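Local coordinates for protein LysR family transcriptional regulator (Vibrio vulnificus, PDB 5B7H) that probably regulates transcription as a DNA-binding factor of the LysR family, OxyR type, this chain being its C-terminal regulatory domain, at residues F90-S95 against L160-I165; L111-V116 against K138-P143; F117-E122 against F144-L149. The protein carries 1 engineered substitution. All blocks are in the same frame, centred on the assembly; numbering follows the deposited sequence.

How the contacts relate
Strand 81-95 leads into a long excursion that returns to the sheet at strand 163-166. Contact 1 closes this loop, with 64 residues between its segments. Contacts 2 and 3 are both nested inside it. Residues 111-116 meet 138-143 in contact 2, and 117-122 meet 144-149 in contact 3. Their segments alternate along the chain, so these two loops cross. Each pairs chain before helix 124-132 with chain after it, and contact 3 runs up to the start of helix 149-157. Thr-162 N probably bonds to Ser-115 O, and Thr-162 O to Phe-117 N. Thr-163 OG1 bonds to Phe-117 O. These two threonines thus tie the edge strand to segments 111-116 and 117-122.

Contact 1: F90-S95 against L160-I165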
loop_
_atom_site.group_PDB
_atom_site.type_symbol
_atom_site.label_atom_id
_atom_site.label_comp_id
_atom_site.label_asym_id
_atom_site.label_seq_id
_atom_site.Cartn_x
_atom_site.Cartn_y
_atom_site.Cartn_z
ATOM N N PHE A 90 -5.393 1.486 -18.253
ATOM C CA PHE A 90 -4.063 1.957 -17.881
ATOM C C PHE A 90 -3.880 3.390 -18.359
ATOM O O PHE A 90 -4.365 3.777 -19.441
ATOM C CB PHE A 90 -2.981 1.109 -18.550
ATOM C CG PHE A 90 -2.793 -0.244 -17.924
ATOM C CD1 PHE A 90 -2.971 -1.386 -18.639
ATOM C CD2 PHE A 90 -2.428 -0.352 -16.596
ATOM C CE1 PHE A 90 -2.796 -2.647 -18.044
ATOM C CE2 PHE A 90 -2.255 -1.619 -16.017
ATOM C CZ PHE A 90 -2.431 -2.752 -16.756
ATOM N N LYS A 91 -3.173 4.169 -17.562
ATOM C CA LYS A 91 -2.693 5.469 -18.001
ATOM C C LYS A 91 -1.197 5.519 -17.756
ATOM O O LYS A 91 -0.621 4.664 -17.088
ATOM C CB LYS A 91 -3.341 6.573 -17.174
ATOM C CG LYS A 91 -4.871 6.664 -17.356
ATOM C CD LYS A 91 -5.177 7.168 -18.736
ATOM C CE LYS A 91 -6.587 7.742 -18.761
ATOM N NZ LYS A 91 -7.536 6.650 -18.688
ATOM N N MET A 92 -0.545 6.505 -18.345
ATOM C CA MET A 92 0.823 6.816 -17.953
ATOM C C MET A 92 0.822 8.086 -17.115
ATOM O O MET A 92 -0.090 8.916 -17.186
ATOM C CB MET A 92 1.718 6.968 -19.197
ATOM C CG MET A 92 1.733 5.689 -20.027
ATOM S SD MET A 92 2.961 5.708 -21.344
ATOM C CE MET A 92 4.456 5.648 -20.329
ATOM N N VAL A 93 1.862 8.260 -16.314
ATOM C CA VAL A 93 1.971 9.464 -15.506
ATOM C C VAL A 93 3.386 10.007 -15.637
ATOM O O VAL A 93 4.352 9.256 -15.779
ATOM C CB VAL A 93 1.640 9.260 -13.997
ATOM C CG1 VAL A 93 0.172 9.076 -13.741
ATOM C CG2 VAL A 93 2.455 8.071 -13.428
ATOM N N ILE A 94 3.505 11.323 -15.585
ATOM C CA ILE A 94 4.790 12.015 -15.523
ATOM C C ILE A 94 4.645 13.193 -14.566
ATOM O O ILE A 94 3.546 13.673 -14.282
ATOM C CB ILE A 94 5.256 12.540 -16.902
ATOM C CG1 ILE A 94 4.298 13.617 -17.433
ATOM C CG2 ILE A 94 5.366 11.403 -17.872
ATOM C CD1 ILE A 94 4.700 14.178 -18.840
ATOM N N SER A 95 5.764 13.659 -14.040
ATOM C CA SER A 95 5.661 14.862 -13.228
ATOM C C SER A 95 5.369 16.088 -14.093
ATOM O O SER A 95 5.807 16.199 -15.246
ATOM C CB SER A 95 6.936 15.075 -12.428
ATOM O OG SER A 95 7.985 15.418 -13.301
ATOM N N LEU A 160 11.860 11.262 -12.111
ATOM C CA LEU A 160 12.850 10.297 -12.604
ATOM C C LEU A 160 12.440 9.662 -13.930
ATOM O O LEU A 160 13.288 9.130 -14.655
ATOM C CB LEU A 160 13.165 9.253 -11.536
ATOM C CG LEU A 160 13.569 9.822 -10.172
ATOM C CD1 LEU A 160 14.025 8.671 -9.242
ATOM C CD2 LEU A 160 14.668 10.916 -10.371
ATOM N N GLY A 161 11.163 9.748 -14.291
ATOM C CA GLY A 161 10.743 9.146 -15.540
ATOM C C GLY A 161 9.243 8.955 -15.539
ATOM O O GLY A 161 8.497 9.816 -15.054
ATOM N N THR A 162 8.773 7.865 -16.113
ATOM C CA THR A 162 7.334 7.672 -16.296
ATOM C C THR A 162 6.981 6.242 -15.911
ATOM O O THR A 162 7.861 5.392 -15.734
ATOM C CB THR A 162 6.941 7.970 -17.755
ATOM O OG1 THR A 162 5.517 7.905 -17.895
ATOM C CG2 THR A 162 7.578 6.970 -18.776
ATOM N N THR A 163 5.691 5.965 -15.768
ATOM C CA THR A 163 5.275 4.587 -15.547
ATOM C C THR A 163 3.802 4.468 -15.911
ATOM O O THR A 163 3.152 5.456 -16.256
ATOM C CB THR A 163 5.493 4.186 -14.072
ATOM O OG1 THR A 163 5.436 2.737 -13.983
ATOM C CG2 THR A 163 4.430 4.834 -13.135
ATOM N N PHE A 164 3.302 3.239 -15.846
ATOM C CA PHE A 164 1.901 2.881 -16.082
ATOM C C PHE A 164 1.189 2.725 -14.755
ATOM O O PHE A 164 1.698 2.067 -13.844
ATOM C CB PHE A 164 1.788 1.558 -16.849
ATOM C CG PHE A 164 2.633 1.502 -18.114
ATOM C CD1 PHE A 164 3.866 0.867 -18.124
ATOM C CD2 PHE A 164 2.180 2.063 -19.299
ATOM C CE1 PHE A 164 4.601 0.784 -19.288
ATOM C CE2 PHE A 164 2.930 2.008 -20.473
ATOM C CZ PHE A 164 4.154 1.378 -20.456
ATOM N N ILE A 165 -0.024 3.288 -14.675
ATOM C CA ILE A 165 -0.855 3.297 -13.462
ATOM C C ILE A 165 -2.272 2.841 -13.798
ATOM O O ILE A 165 -2.844 3.315 -14.788
ATOM C CB ILE A 165 -0.937 4.716 -12.850
ATOM C CG1 ILE A 165 0.465 5.195 -12.459
ATOM C CG2 ILE A 165 -1.781 4.700 -11.582
ATOM C CD1 ILE A 165 1.151 4.215 -11.493
HETATM O O HOH W 1 8.408 12.338 -13.974
#
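Lys-91 and Ile-165 form a hydrogen-bonded antiparallel pair in the six-stranded mixed sheet of the regulatory domain. Strand 81-95 here takes on strand 163-166, which is the outermost strand on this side within the chain. The pair is tied twice, from Lys-91 N to Ile-165 O (2.9 Å) and from Ile-165 N to Lys-91 O (2.8 Å). One step on, Val-93 N bonds to Thr-163 O at 3.1 Å. Beyond Thr-162, where the backbones diverge, a water accepts from Ser-95 N and donates to Gly-161 O.

The packing on the face of Met-92 and Phe-164 is a Met-aromatic contact. Both side chains point the same way and lie alongside each other. Met-92 SD is 4.8 Å from the centroid of the Phe-164 ring and stands obliquely to it. The bend at the last torsion of Met-92 (chi3 69°) turns CE from the ring to Thr-162. Helix 124-132 adds Ala-129 against the same ring. On the other face, helix 149-157 packs on Thr-163 and Ile-165.

One side chain bonds to the facing backbone. Thr-162 OG1 lies anti to its own N (chi1 -174°) and donates to Val-93 O at 2.8 Å, from 44° above the carbonyl plane.

Contact 2: L111-V116 against K138-P143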
loop_
_atom_site.group_PDB
_atom_site.type_symbol
_atom_site.label_atom_id
_atom_site.label_comp_id
_atom_site.label_asym_id
_atom_site.label_seq_id
_atom_site.Cartn_x
_atom_site.Cartn_y
_atom_site.Cartn_z
ATOM N N LEU A 111 11.330 8.442 -25.944
ATOM C CA LEU A 111 11.664 8.585 -24.536
ATOM C C LEU A 111 13.154 8.316 -24.366
ATOM O O LEU A 111 13.757 7.617 -25.172
ATOM C CB LEU A 111 10.921 7.538 -23.715
ATOM C CG LEU A 111 9.407 7.647 -23.692
ATOM C CD1 LEU A 111 8.877 6.491 -22.823
ATOM C CD2 LEU A 111 8.976 8.995 -23.108
ATOM N N PRO A 112 13.768 8.834 -23.307
ATOM C CA PRO A 112 15.157 8.463 -23.036
ATOM C C PRO A 112 15.231 6.992 -22.645
ATOM O O PRO A 112 14.283 6.430 -22.090
ATOM C CB PRO A 112 15.535 9.350 -21.845
ATOM C CG PRO A 112 14.519 10.441 -21.813
ATOM C CD PRO A 112 13.258 9.829 -22.343
ATOM N N ASP A 113 16.379 6.376 -22.936
ATOM C CA ASP A 113 16.645 5.045 -22.395
ATOM C C ASP A 113 16.500 5.066 -20.874
ATOM O O ASP A 113 16.800 6.073 -20.231
ATOM C CB ASP A 113 18.078 4.639 -22.746
ATOM C CG ASP A 113 18.229 4.268 -24.215
ATOM O OD1 ASP A 113 19.381 4.011 -24.637
ATOM O OD2 ASP A 113 17.208 4.220 -24.945
ATOM N N GLU A 114 15.996 3.945 -20.308
ATOM C CA GLU A 114 15.878 3.765 -18.852
ATOM C C GLU A 114 14.952 4.792 -18.210
ATOM O O GLU A 114 15.089 5.098 -17.023
ATOM C CB GLU A 114 17.230 3.815 -18.119
ATOM C CG GLU A 114 18.307 2.965 -18.737
ATOM C CD GLU A 114 19.517 2.732 -17.827
ATOM O OE1 GLU A 114 20.277 1.782 -18.108
ATOM O OE2 GLU A 114 19.704 3.465 -16.833
ATOM N N SER A 115 13.977 5.318 -18.939
ATOM C CA SER A 115 13.057 6.286 -18.331
ATOM C C SER A 115 11.761 5.683 -17.824
ATOM O O SER A 115 10.995 6.386 -17.159
ATOM C CB SER A 115 12.742 7.421 -19.309
ATOM O OG SER A 115 12.113 6.897 -20.493
ATOM N N VAL A 116 11.477 4.427 -18.138
ATOM C CA VAL A 116 10.225 3.787 -17.731
ATOM C C VAL A 116 10.506 2.936 -16.506
ATOM O O VAL A 116 11.275 1.972 -16.587
ATOM C CB VAL A 116 9.656 2.928 -18.867
ATOM C CG1 VAL A 116 8.388 2.218 -18.369
ATOM C CG2 VAL A 116 9.384 3.795 -20.036
ATOM N N LYS A 138 13.023 -2.875 -24.606
ATOM C CA LYS A 138 13.509 -3.079 -23.245
ATOM C C LYS A 138 14.508 -2.017 -22.817
ATOM O O LYS A 138 14.674 -1.797 -21.612
ATOM C CB LYS A 138 14.185 -4.451 -23.127
ATOM C CG LYS A 138 13.208 -5.634 -23.037
ATOM C CD LYS A 138 13.937 -6.986 -23.155
ATOM C CE LYS A 138 15.466 -6.836 -23.062
ATOM N NZ LYS A 138 16.223 -8.129 -23.185
ATOM N N GLU A 139 15.175 -1.354 -23.764
ATOM C CA GLU A 139 16.128 -0.320 -23.401
ATOM C C GLU A 139 15.474 0.873 -22.716
ATOM O O GLU A 139 16.178 1.648 -22.049
ATOM C CB GLU A 139 16.925 0.159 -24.607
ATOM C CG GLU A 139 18.066 -0.766 -24.964
ATOM C CD GLU A 139 18.955 -0.200 -26.064
ATOM O OE1 GLU A 139 18.448 0.053 -27.182
ATOM O OE2 GLU A 139 20.167 -0.005 -25.810
ATOM N N LYS A 140 14.171 1.045 -22.884
ATOM C CA LYS A 140 13.516 2.165 -22.228
ATOM C C LYS A 140 13.254 1.891 -20.765
ATOM O O LYS A 140 12.824 2.803 -20.040
ATOM C CB LYS A 140 12.211 2.553 -22.927
ATOM C CG LYS A 140 12.389 2.896 -24.416
ATOM C CD LYS A 140 13.480 3.920 -24.596
ATOM C CE LYS A 140 13.676 4.315 -26.063
ATOM N NZ LYS A 140 14.808 5.288 -26.198
ATOM N N ILE A 141 13.440 0.663 -20.299
ATOM C CA ILE A 141 13.040 0.326 -18.935
ATOM C C ILE A 141 14.216 0.576 -17.996
ATOM O O ILE A 141 15.345 0.115 -18.238
ATOM C CB ILE A 141 12.571 -1.139 -18.845
ATOM C CG1 ILE A 141 11.359 -1.404 -19.737
ATOM C CG2 ILE A 141 12.388 -1.587 -17.359
ATOM C CD1 ILE A 141 11.083 -2.908 -19.890
ATOM N N ASN A 142 13.964 1.312 -16.924
ATOM C CA ASN A 142 15.017 1.575 -15.957
ATOM C C ASN A 142 15.377 0.293 -15.206
ATOM O O ASN A 142 14.491 -0.474 -14.811
ATOM C CB ASN A 142 14.545 2.622 -14.934
ATOM C CG ASN A 142 15.720 3.155 -14.099
ATOM O OD1 ASN A 142 16.190 2.472 -13.182
ATOM N ND2 ASN A 142 16.239 4.340 -14.466
ATOM N N PRO A 143 16.666 0.016 -15.003
ATOM C CA PRO A 143 17.039 -1.230 -14.316
ATOM C C PRO A 143 16.713 -1.273 -12.829
ATOM O O PRO A 143 16.739 -2.377 -12.260
ATOM C CB PRO A 143 18.549 -1.311 -14.525
ATOM C CG PRO A 143 18.978 0.118 -14.823
ATOM C CD PRO A 143 17.829 0.706 -15.593
#
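Val-116 and Ile-141 form a single backbone bridge at the tight centre of this contact. Val-116 N bonds to Lys-140 O at 2.8 Å, and Asn-142 N bonds to Val-116 O at 2.8 Å. A third backbone bond joins Glu-114 N to Glu-139 O. Within 111-116, the buried Ser-115 turns its OG back to Pro-112 O, at 2.7 Å.

Two side chains add bonds to the other segment. Lys-140 bends at its second torsion (chi2 -52°) and then runs straight past Pro-112 O. Its NZ reaches two acceptors, Leu-111 O at 2.8 Å and Asp-113 OD2 at 2.9 Å. The second is a salt bridge, met nearly along the CG-OD2 bond of Asp-113. Asn-142 turns its ND2 to Glu-114 O at 2.9 Å, with the oxygen near the amide plane. Its OD1 accepts from the N of Phe-144, so both ends of the amide are held.

The outer side is looser and faces solvent. Glu-114 lays its extended chain across Pro-143 at about a right angle, with CD 3.5 Å from Pro-143 CD. Asp-113 OD1 and Glu-139 OE2 are 4.3 Å apart, a like-charge approach. The salt bridge may offset the charge of Asp-113.

The arrangement is a type II beta turn from Pro-112 to Ser-115, docked on the short 3-10 segment 138-140 after helix 124-132.

Contact 3: F117-E122 against F144-L149; sequences FLLEKE and FSATSL
Ala-146 O takes the N-H of Glu-120, with Glu-120 N at 2.9 Å, and also meets the CA of Leu-119 at 3.3 Å. The second backbone bond runs the other way, from Ala-146 N to Leu-118 O at 3.0 Å. Together they make a single bridge between Leu-119 and Ala-146. The end-to-end directions of the touching parts are 84° apart, and the pairing stays a single bridge.

A water continues the link towards Phe-117. It accepts from Leu-118 N, and its oxygen lies 2.8 Å from Phe-144 O. The Phe-117 ring stands obliquely to the same carbonyl.

Leu-119 carries the apolar part. Its CD2 methyl lies against the main chain of Ser-148, 3.4 Å from Ser-148 C, and also touches the CB of Ala-146. Ser-148 is the N-cap of helix 149-157, its side chain capping a backbone N there, so this methyl sits beside the helix start. A bound sulfate, probably from the crystallisation liquor, lies near the Leu-119 side chain.

Glu-120 works along its length. Its CG lies anti to the carbonyl carbon (chi1 -63°), 3.4 Å from Ser-145 CB. The chain then extends alongside Thr-147, and OE2 comes 3.6 Å from Thr-147 CG2. A second water donates to Glu-120 OE1 and, weakly, to Thr-147 O.

The hydroxyls of Thr-147 and Ser-148 bond to Glu-51 of the second subunit, to its backbone N and its carboxylate respectively. Ser-148 OG also bonds to Thr-151 OG1.

The direct hydrogen bonds between the segments are thus main chain to main chain. Glu-120 OE1 adds a water-mediated link, and the direct side-chain touches are mostly carbon contacts. Through Thr-147 and Ser-148, segment 144-149 serves both this contact and the dimer interface.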
loop_
_atom_site.group_PDB
_atom_site.type_symbol
_atom_site.label_atom_id
_atom_site.label_comp_id
_atom_site.label_asym_id
_atom_site.label_seq_id
_atom_site.Cartn_x
_atom_site.Cartn_y
_atom_site.Cartn_z
ATOM N N PHE A 117 9.893 3.267 -15.373
ATOM C CA PHE A 117 10.082 2.501 -14.144
ATOM C C PHE A 117 8.927 1.509 -14.007
ATOM O O PHE A 117 7.778 1.823 -14.360
ATOM C CB PHE A 117 10.110 3.442 -12.915
ATOM C CG PHE A 117 11.397 4.204 -12.771
ATOM C CD1 PHE A 117 12.365 3.756 -11.850
ATOM C CD2 PHE A 117 11.703 5.298 -13.614
ATOM C CE1 PHE A 117 13.583 4.465 -11.684
ATOM C CE2 PHE A 117 12.913 6.009 -13.475
ATOM C CZ PHE A 117 13.857 5.578 -12.516
ATOM N N LEU A 118 9.248 0.292 -13.573
ATOM C CA LEU A 118 8.246 -0.770 -13.441
ATOM C C LEU A 118 8.438 -1.495 -12.121
ATOM O O LEU A 118 9.552 -1.557 -11.596
ATOM C CB LEU A 118 8.404 -1.852 -14.519
ATOM C CG LEU A 118 8.209 -1.278 -15.933
ATOM C CD1 LEU A 118 8.652 -2.302 -16.977
ATOM C CD2 LEU A 118 6.755 -0.844 -16.186
ATOM N N LEU A 119 7.334 -2.038 -11.591
ATOM C CA LEU A 119 7.451 -2.958 -10.469
ATOM C C LEU A 119 8.216 -4.222 -10.868
ATOM O O LEU A 119 8.217 -4.657 -12.039
ATOM C CB LEU A 119 6.066 -3.402 -9.981
ATOM C CG LEU A 119 5.215 -2.262 -9.433
ATOM C CD1 LEU A 119 3.755 -2.721 -9.285
ATOM C CD2 LEU A 119 5.739 -1.753 -8.035
ATOM N N GLU A 120 8.861 -4.836 -9.873
ATOM C CA GLU A 120 9.456 -6.165 -10.035
ATOM C C GLU A 120 8.375 -7.209 -10.460
ATOM O O GLU A 120 7.186 -7.014 -10.240
ATOM C CB GLU A 120 9.994 -6.639 -8.688
ATOM C CG GLU A 120 11.099 -5.830 -8.079
ATOM C CD GLU A 120 11.604 -6.466 -6.763
ATOM O OE1 GLU A 120 10.833 -7.278 -6.173
ATOM O OE2 GLU A 120 12.757 -6.157 -6.331
ATOM N N LYS A 121 8.828 -8.424 -10.866
ATOM C CA LYS A 121 8.005 -9.436 -11.577
ATOM C C LYS A 121 6.970 -10.158 -10.707
ATOM O O LYS A 121 5.935 -10.599 -11.228
ATOM C CB LYS A 121 8.917 -10.467 -12.256
ATOM C CG LYS A 121 9.960 -9.876 -13.230
ATOM C CD LYS A 121 9.504 -8.525 -13.856
ATOM C CE LYS A 121 10.441 -8.089 -15.012
ATOM N NZ LYS A 121 9.960 -6.965 -15.916
ATOM N N GLU A 122 7.153 -10.224 -9.390
ATOM C CA GLU A 122 6.080 -10.785 -8.555
ATOM C C GLU A 122 4.761 -10.023 -8.720
ATOM O O GLU A 122 3.693 -10.574 -8.393
ATOM C CB GLU A 122 6.487 -10.859 -7.071
ATOM C CG GLU A 122 7.422 -12.048 -6.767
ATOM C CD GLU A 122 6.715 -13.395 -6.923
ATOM O OE1 GLU A 122 5.570 -13.518 -6.429
ATOM O OE2 GLU A 122 7.288 -14.319 -7.554
ATOM N N PHE A 144 16.379 -0.160 -12.189
ATOM C CA PHE A 144 15.990 -0.196 -10.781
ATOM C C PHE A 144 14.491 -0.483 -10.716
ATOM O O PHE A 144 13.669 0.352 -11.122
ATOM C CB PHE A 144 16.340 1.121 -10.106
ATOM C CG PHE A 144 15.992 1.139 -8.645
ATOM C CD1 PHE A 144 14.755 1.628 -8.201
ATOM C CD2 PHE A 144 16.894 0.615 -7.731
ATOM C CE1 PHE A 144 14.483 1.635 -6.844
ATOM C CE2 PHE A 144 16.604 0.614 -6.389
ATOM C CZ PHE A 144 15.416 1.098 -5.958
ATOM N N SER A 145 14.140 -1.659 -10.209
ATOM C CA SER A 145 12.745 -2.048 -10.120
ATOM C C SER A 145 12.105 -1.531 -8.845
ATOM O O SER A 145 12.701 -1.575 -7.767
ATOM C CB SER A 145 12.626 -3.561 -10.136
ATOM O OG SER A 145 13.178 -4.072 -11.338
ATOM N N ALA A 146 10.862 -1.089 -8.977
ATOM C CA ALA A 146 10.073 -0.646 -7.842
ATOM C C ALA A 146 9.457 -1.833 -7.120
ATOM O O ALA A 146 9.283 -2.918 -7.677
ATOM C CB ALA A 146 8.940 0.313 -8.278
ATOM N N THR A 147 9.152 -1.623 -5.847
ATOM C CA THR A 147 8.594 -2.682 -5.019
ATOM C C THR A 147 7.204 -2.365 -4.463
ATOM O O THR A 147 6.623 -3.214 -3.787
ATOM C CB THR A 147 9.599 -3.016 -3.912
ATOM O OG1 THR A 147 10.127 -1.761 -3.445
ATOM C CG2 THR A 147 10.756 -3.761 -4.531
ATOM N N SER A 148 6.638 -1.200 -4.755
ATOM C CA SER A 148 5.236 -0.936 -4.418
ATOM C C SER A 148 4.726 0.140 -5.373
ATOM O O SER A 148 5.503 0.968 -5.892
ATOM C CB SER A 148 5.078 -0.468 -2.951
ATOM O OG SER A 148 5.543 0.866 -2.770
ATOM N N LEU A 149 3.407 0.136 -5.610
ATOM C CA LEU A 149 2.885 1.143 -6.508
ATOM C C LEU A 149 3.067 2.556 -5.921
ATOM O O LEU A 149 3.324 3.496 -6.691
ATOM C CB LEU A 149 1.401 0.831 -6.741
ATOM C CG LEU A 149 0.661 1.718 -7.769
ATOM C CD1 LEU A 149 1.313 1.682 -9.115
ATOM C CD2 LEU A 149 -0.829 1.306 -7.902
HETATM O O HOH W 2 12.109 -0.174 -13.398
HETATM O O HOH W 3 8.190 -6.158 -4.762
#